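Local structure of AlgW protein (Pseudomonas aeruginosa, 7CO3) at residues F246-G250 against G251-I255. The protein is an HtrA-type protease of the S1C peptidase family, probably a serine endopeptidase that cleaves proteins, with a trypsin-like domain and a PDZ domain. The protein carries 1 engineered substitution. Residues are numbered along the deposited sequence; the frame is centred on the assembly and turned at random.
Sequences FSKSG and GSQGI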
loop_
_atom_site.group_PDB
_atom_site.type_symbol
_atom_site.label_atom_id
_atom_site.label_comp_id
_atom_site.label_asym_id
_atom_site.label_seq_id
_atom_site.Cartn_x
_atom_site.Cartn_y
_atom_site.Cartn_z
ATOM N N PHE B 246 -2.487 -11.806 0.273
ATOM C CA PHE B 246 -2.094 -12.242 1.601
ATOM C C PHE B 246 -2.141 -11.010 2.492
ATOM O O PHE B 246 -1.520 -9.984 2.185
ATOM C CB PHE B 246 -0.701 -12.886 1.630
ATOM C CG PHE B 246 -0.428 -13.623 2.899
ATOM C CD1 PHE B 246 -0.040 -12.936 4.062
ATOM C CD2 PHE B 246 -0.605 -14.995 2.964
ATOM C CE1 PHE B 246 0.181 -13.621 5.262
ATOM C CE2 PHE B 246 -0.377 -15.689 4.158
ATOM C CZ PHE B 246 0.010 -15.006 5.299
ATOM N N SER B 247 -2.905 -11.109 3.570
ATOM C CA SER B 247 -3.118 -9.957 4.418
ATOM C C SER B 247 -3.524 -10.418 5.799
ATOM O O SER B 247 -4.252 -11.398 5.945
ATOM C CB SER B 247 -4.228 -9.048 3.877
ATOM O OG SER B 247 -4.545 -8.085 4.870
ATOM N N LYS B 248 -3.087 -9.658 6.800
ATOM C CA LYS B 248 -3.552 -9.823 8.163
ATOM C C LYS B 248 -4.665 -8.849 8.524
ATOM O O LYS B 248 -5.042 -8.778 9.691
ATOM C CB LYS B 248 -2.363 -9.668 9.116
ATOM C CG LYS B 248 -1.169 -10.506 8.645
ATOM C CD LYS B 248 -0.373 -11.120 9.781
ATOM C CE LYS B 248 0.237 -12.442 9.354
ATOM N NZ LYS B 248 -0.544 -13.612 9.843
ATOM N N SER B 249 -5.226 -8.128 7.551
ATOM C CA SER B 249 -6.140 -7.017 7.833
ATOM C C SER B 249 -7.421 -7.004 7.007
ATOM O O SER B 249 -8.218 -6.076 7.170
ATOM C CB SER B 249 -5.431 -5.692 7.606
ATOM O OG SER B 249 -5.111 -5.548 6.231
ATOM N N GLY B 250 -7.639 -7.965 6.105
ATOM C CA GLY B 250 -8.841 -7.877 5.292
ATOM C C GLY B 250 -8.706 -7.012 4.056
ATOM O O GLY B 250 -9.639 -6.963 3.244
ATOM N N GLY B 251 -7.572 -6.350 3.872
ATOM C CA GLY B 251 -7.355 -5.574 2.676
ATOM C C GLY B 251 -5.890 -5.495 2.329
ATOM O O GLY B 251 -5.051 -6.162 2.929
ATOM N N SER B 252 -5.590 -4.692 1.312
ATOM C CA SER B 252 -4.268 -4.766 0.698
ATOM C C SER B 252 -3.179 -4.412 1.711
ATOM O O SER B 252 -3.269 -3.414 2.450
ATOM C CB SER B 252 -4.182 -3.838 -0.502
ATOM O OG SER B 252 -2.910 -4.027 -1.128
ATOM N N GLN B 253 -2.146 -5.252 1.742
ATOM C CA GLN B 253 -0.874 -4.950 2.392
ATOM C C GLN B 253 0.275 -5.072 1.399
ATOM O O GLN B 253 1.408 -5.275 1.808
ATOM C CB GLN B 253 -0.696 -5.833 3.636
ATOM C CG GLN B 253 -1.773 -5.437 4.691
ATOM C CD GLN B 253 -1.768 -6.201 6.007
ATOM O OE1 GLN B 253 -1.357 -7.353 6.074
ATOM N NE2 GLN B 253 -2.220 -5.534 7.069
ATOM N N GLY B 254 -0.016 -4.931 0.096
ATOM C CA GLY B 254 0.991 -4.960 -0.951
ATOM C C GLY B 254 1.461 -6.347 -1.377
ATOM O O GLY B 254 2.477 -6.441 -2.065
ATOM N N ILE B 255 0.774 -7.408 -0.981
ATOM C CA ILE B 255 1.122 -8.780 -1.377
ATOM C C ILE B 255 -0.105 -9.356 -2.094
ATOM O O ILE B 255 -0.984 -9.952 -1.480
ATOM C CB ILE B 255 1.526 -9.639 -0.170
ATOM C CG1 ILE B 255 2.617 -8.969 0.693
ATOM C CG2 ILE B 255 1.934 -11.099 -0.624
ATOM C CD1 ILE B 255 3.874 -8.766 0.017
HETATM O O HOH W 1 -1.841 -7.694 0.641
#
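The hydroxyl of Ser-247 is gripped by three groups: Ser-247 OG donates to Gly-251 O at 2.8 Å, lying in the plane of that carbonyl, and accepts from both Ser-249 N and Ser-249 OG. The bond from Ser-249 N to Ser-247 OG, 2.8 Å long, makes an ST turn. With OG anti to the backbone N (chi1 170°), the Ser-247 side chain reaches across the bend and ties its two limbs together. Gln-253, extended beyond CG, lays its amide over this hub; its OE1 takes a nearly straight bond from Lys-248 N at 3.0 Å, although the donor stands 49° out of the amide plane. The NE2 side of the amide lies alongside Ser-249, 3.3 Å from its CB. A water bridges the other end of the loop, donating to Phe-246 O at 2.8 Å and accepting from Gln-253 N and Ile-255 N, so one molecule satisfies three backbone groups. At the mouth, Phe-246 N donates to Ile-255 O at 3.0 Å, while Phe-246 CB touches Ile-255 CG2. Across the subunit interface, Phe-188 of a second subunit meets the Phe-246 ring, and Asn-223 of that subunit binds Gln-253 O. What results is a β-hairpin loop, cross-braced by side chains and water, joining antiparallel strands 238-245 and 256-260 of the trypsin-like protease domain at the trimer interface.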